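Local coordinates for protein translation elongation factor 1A (Methanosarcina mazei, PDB 3WND), which probably acts as a translation elongation factor related to SelB and EF-Tu, binding cysteinyl-tRNA(Cys) in its GTP-bound form, at residues 223-235 / 269-281. Residues are numbered along the deposited sequence; the frame is centred on the assembly and turned at random.
Sequences DKTKIFPLDRDIE and RGFIISDKEIVTT
With CG set beside the backbone N (chi1 -68°), the Phe228 ring reaches across to Glu277, whose CB lies over one ring face, a CH-pi contact 4.0 Å from the centroid. A similar torsion at Phe271 (chi1 -83°) brings its ring under Pro229, and the proline CD stands 3.6 Å from that centroid, 13° off the ring normal. Ile227 CG1 lies at the edge of the Phe271 ring, and Leu230 CG touches CE2. Around Phe228, Ser274 O meets CE1 in the ring plane, and Val279 CG2 packs against CD2 at 3.8 Å. Replacing Phe228 by alanine would probably leave Glu277 CB without its aromatic partner and open a gap between strand 224-228 and residues 277-279.

The backbones pair antiparallel, strand 224-228 against strand 272-274. Phe228 and Ile272 form a hydrogen-bonded pair, Phe228 N to Ile272 O and Ile272 N to Phe228 O, both 2.8 Å. Ser274 N also donates to Lys226 O, whereas the return bond is weak. The Thr225 hydroxyl donates to Asp275 OD1 at 2.7 Å, approaching from above the carboxylate plane, and Thr225 CG2 touches Ile273 CG2 at 3.5 Å.

Backbone bonding of Ile273 with Ile195 places strand 272-274 between 224-228 and 194-203, probably in the beta-barrel domain that follows the GTPase domain in EF-Tu relatives. A cis peptide precedes Pro229 as the hairpin turns, and Asp231 and Arg232 both face Ile227 in a G1 beta bulge.

Ser274 OG donates to the anti lone pair of Glu277 OE2 (2.6 Å), an oxygen that Arg194 also engages in a salt bridge. Paired bonds to serine and arginine would be expected to keep Glu277 ionised and hold its aliphatic stem against Phe228, coupling polar bonding to apolar packing.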
# COMPACT_ATOMS: atom_id res chain seq x y z
N ASP A 223 -10.72 23.55 0.93
CA ASP A 223 -11.92 22.73 0.92
C ASP A 223 -12.52 22.57 2.32
O ASP A 223 -11.83 22.47 3.31
CB ASP A 223 -11.57 21.28 0.45
CG ASP A 223 -11.64 21.15 -1.09
OD1 ASP A 223 -12.11 22.09 -1.80
OD2 ASP A 223 -11.20 20.05 -1.51
N LYS A 224 -13.83 22.64 2.36
CA LYS A 224 -14.52 22.31 3.57
C LYS A 224 -15.08 20.92 3.34
O LYS A 224 -15.83 20.69 2.39
CB LYS A 224 -15.64 23.35 3.75
CG LYS A 224 -15.09 24.81 3.98
CD LYS A 224 -16.21 25.74 4.50
CE LYS A 224 -16.01 26.06 5.99
NZ LYS A 224 -14.66 26.64 6.31
N THR A 225 -14.69 19.97 4.20
CA THR A 225 -15.01 18.57 3.92
C THR A 225 -15.09 17.92 5.24
O THR A 225 -15.40 18.64 6.23
CB THR A 225 -13.97 17.98 2.93
OG1 THR A 225 -14.30 16.65 2.57
CG2 THR A 225 -12.52 18.10 3.45
N LYS A 226 -14.92 16.60 5.31
CA LYS A 226 -15.08 15.87 6.61
C LYS A 226 -13.94 14.89 6.85
O LYS A 226 -13.18 14.60 5.92
CB LYS A 226 -16.36 15.09 6.68
CG LYS A 226 -17.65 15.98 6.72
CD LYS A 226 -18.90 15.07 6.98
CE LYS A 226 -20.19 15.88 7.18
NZ LYS A 226 -21.20 14.97 7.80
N ILE A 227 -13.82 14.42 8.10
CA ILE A 227 -12.88 13.36 8.38
C ILE A 227 -13.66 12.22 9.01
O ILE A 227 -14.48 12.50 9.94
CB ILE A 227 -11.68 13.86 9.21
CG1 ILE A 227 -10.56 12.77 9.35
CG2 ILE A 227 -12.14 14.45 10.57
CD1 ILE A 227 -9.27 13.40 9.83
N PHE A 228 -13.31 11.01 8.60
CA PHE A 228 -13.98 9.78 9.07
C PHE A 228 -12.92 8.84 9.59
O PHE A 228 -11.80 8.87 9.07
CB PHE A 228 -14.70 9.10 7.88
CG PHE A 228 -15.84 9.89 7.39
CD1 PHE A 228 -15.67 10.77 6.36
CD2 PHE A 228 -17.10 9.73 7.96
CE1 PHE A 228 -16.72 11.58 5.91
CE2 PHE A 228 -18.15 10.51 7.56
CZ PHE A 228 -17.96 11.42 6.50
N PRO A 229 -13.27 7.97 10.56
CA PRO A 229 -14.63 7.68 11.03
C PRO A 229 -15.17 8.66 12.11
O PRO A 229 -16.32 8.51 12.54
CB PRO A 229 -14.47 6.28 11.67
CG PRO A 229 -13.03 6.33 12.19
CD PRO A 229 -12.27 7.06 11.12
N LEU A 230 -14.42 9.73 12.44
CA LEU A 230 -14.95 10.79 13.40
C LEU A 230 -16.27 11.40 12.94
O LEU A 230 -17.16 11.65 13.75
CB LEU A 230 -13.93 11.90 13.48
CG LEU A 230 -12.86 11.69 14.51
CD1 LEU A 230 -12.09 13.01 14.55
CD2 LEU A 230 -13.53 11.37 15.82
N ASP A 231 -16.44 11.56 11.63
CA ASP A 231 -17.56 12.26 11.02
C ASP A 231 -17.62 13.70 11.54
O ASP A 231 -18.62 14.19 12.07
CB ASP A 231 -18.84 11.49 11.24
CG ASP A 231 -19.99 11.91 10.30
OD1 ASP A 231 -19.88 12.94 9.57
OD2 ASP A 231 -21.02 11.22 10.31
N ARG A 232 -16.54 14.40 11.31
CA ARG A 232 -16.41 15.75 11.78
C ARG A 232 -16.14 16.70 10.60
O ARG A 232 -15.30 16.39 9.71
CB ARG A 232 -15.31 15.78 12.86
CG ARG A 232 -15.03 17.15 13.50
CD ARG A 232 -14.11 17.01 14.73
NE ARG A 232 -13.90 18.30 15.35
CZ ARG A 232 -14.66 18.79 16.32
NH1 ARG A 232 -15.69 18.06 16.77
NH2 ARG A 232 -14.43 20.02 16.85
N ASP A 233 -16.77 17.88 10.59
CA ASP A 233 -16.40 18.86 9.58
C ASP A 233 -14.99 19.47 9.76
O ASP A 233 -14.57 19.72 10.89
CB ASP A 233 -17.37 20.01 9.68
CG ASP A 233 -18.80 19.59 9.39
OD1 ASP A 233 -18.99 18.97 8.31
OD2 ASP A 233 -19.66 19.84 10.20
N ILE A 234 -14.21 19.57 8.64
CA ILE A 234 -12.86 20.10 8.75
C ILE A 234 -12.64 21.03 7.59
O ILE A 234 -13.46 21.04 6.68
CB ILE A 234 -11.77 18.97 8.82
CG1 ILE A 234 -11.86 18.10 7.52
CG2 ILE A 234 -11.96 18.03 10.01
CD1 ILE A 234 -10.58 17.26 7.25
N GLU A 235 -11.62 21.89 7.71
CA GLU A 235 -11.24 22.70 6.52
C GLU A 235 -9.81 22.39 6.28
O GLU A 235 -9.02 22.34 7.24
CB GLU A 235 -11.40 24.25 6.82
CG GLU A 235 -10.88 25.17 5.68
CD GLU A 235 -10.83 26.62 6.11
OE1 GLU A 235 -11.29 26.96 7.24
OE2 GLU A 235 -10.26 27.41 5.34
N ARG A 269 -3.68 6.76 11.75
CA ARG A 269 -3.53 6.18 10.45
C ARG A 269 -4.81 5.39 10.04
O ARG A 269 -5.34 4.60 10.84
CB ARG A 269 -2.34 5.21 10.42
CG ARG A 269 -2.21 4.44 9.09
CD ARG A 269 -1.07 3.45 9.09
NE ARG A 269 0.14 4.23 9.28
CZ ARG A 269 1.32 3.66 9.49
NH1 ARG A 269 1.45 2.33 9.34
NH2 ARG A 269 2.37 4.42 9.70
N GLY A 270 -5.33 5.60 8.84
CA GLY A 270 -6.53 4.87 8.50
C GLY A 270 -7.75 5.79 8.36
O GLY A 270 -8.75 5.42 7.73
N PHE A 271 -7.66 6.98 8.95
CA PHE A 271 -8.74 7.94 8.81
C PHE A 271 -8.76 8.44 7.39
O PHE A 271 -7.72 8.41 6.68
CB PHE A 271 -8.47 9.13 9.80
CG PHE A 271 -8.95 8.82 11.23
CD1 PHE A 271 -8.84 7.54 11.78
CD2 PHE A 271 -9.50 9.84 12.01
CE1 PHE A 271 -9.28 7.30 13.12
CE2 PHE A 271 -9.92 9.58 13.31
CZ PHE A 271 -9.83 8.35 13.87
N ILE A 272 -9.89 8.93 6.96
CA ILE A 272 -10.08 9.35 5.58
C ILE A 272 -10.68 10.75 5.57
O ILE A 272 -11.63 11.07 6.34
CB ILE A 272 -11.14 8.42 4.88
CG1 ILE A 272 -10.58 6.95 4.83
CG2 ILE A 272 -11.38 8.89 3.44
CD1 ILE A 272 -11.65 5.94 4.38
N ILE A 273 -10.15 11.59 4.69
CA ILE A 273 -10.75 12.86 4.49
C ILE A 273 -11.58 12.73 3.20
O ILE A 273 -11.04 12.39 2.08
CB ILE A 273 -9.70 14.01 4.27
CG1 ILE A 273 -8.91 14.19 5.62
CG2 ILE A 273 -10.39 15.30 3.80
CD1 ILE A 273 -7.63 15.00 5.48
N SER A 274 -12.86 13.05 3.29
CA SER A 274 -13.77 12.97 2.18
C SER A 274 -15.07 13.53 2.64
O SER A 274 -15.31 13.72 3.86
CB SER A 274 -13.94 11.56 1.59
OG SER A 274 -14.88 10.86 2.26
N ASP A 275 -15.98 13.71 1.68
CA ASP A 275 -17.32 14.30 2.07
C ASP A 275 -18.24 13.22 2.65
O ASP A 275 -19.20 13.54 3.34
CB ASP A 275 -17.96 14.92 0.84
CG ASP A 275 -17.35 16.25 0.48
OD1 ASP A 275 -16.66 16.87 1.31
OD2 ASP A 275 -17.64 16.72 -0.60
N LYS A 276 -18.00 11.94 2.32
CA LYS A 276 -18.93 10.90 2.83
C LYS A 276 -18.16 9.55 2.83
O LYS A 276 -17.58 9.12 1.81
CB LYS A 276 -20.13 10.79 1.86
CG LYS A 276 -21.10 9.70 2.20
CD LYS A 276 -21.63 9.82 3.65
CE LYS A 276 -22.77 8.83 3.97
NZ LYS A 276 -22.34 7.39 3.87
N GLU A 277 -18.26 8.82 3.93
CA GLU A 277 -17.77 7.45 4.01
C GLU A 277 -18.71 6.62 4.79
O GLU A 277 -19.44 7.19 5.64
CB GLU A 277 -16.36 7.38 4.77
CG GLU A 277 -15.26 8.16 4.02
CD GLU A 277 -14.90 7.54 2.68
OE1 GLU A 277 -15.03 6.30 2.56
OE2 GLU A 277 -14.51 8.32 1.78
N ILE A 278 -18.68 5.30 4.55
CA ILE A 278 -19.45 4.38 5.44
C ILE A 278 -18.65 4.22 6.74
O ILE A 278 -17.44 4.11 6.72
CB ILE A 278 -19.63 2.96 4.77
CG1 ILE A 278 -20.35 3.15 3.43
CG2 ILE A 278 -20.37 1.94 5.68
CD1 ILE A 278 -20.35 1.97 2.46
N VAL A 279 -19.36 4.24 7.88
CA VAL A 279 -18.68 3.96 9.12
C VAL A 279 -19.45 2.87 9.83
O VAL A 279 -20.64 2.99 10.12
CB VAL A 279 -18.57 5.18 10.05
CG1 VAL A 279 -18.01 4.77 11.37
CG2 VAL A 279 -17.75 6.31 9.40
N THR A 280 -18.81 1.73 10.07
CA THR A 280 -19.49 0.61 10.79
C THR A 280 -18.47 -0.09 11.69
O THR A 280 -17.23 0.14 11.60
CB THR A 280 -20.11 -0.43 9.81
OG1 THR A 280 -19.10 -1.05 8.95
CG2 THR A 280 -21.20 0.16 8.91
N THR A 281 -18.97 -0.94 12.60
CA THR A 281 -18.04 -1.77 13.43
C THR A 281 -18.22 -3.21 12.95
O THR A 281 -17.35 -4.09 13.19
CB THR A 281 -18.37 -1.77 14.95
OG1 THR A 281 -19.71 -2.17 15.10
CG2 THR A 281 -18.19 -0.42 15.68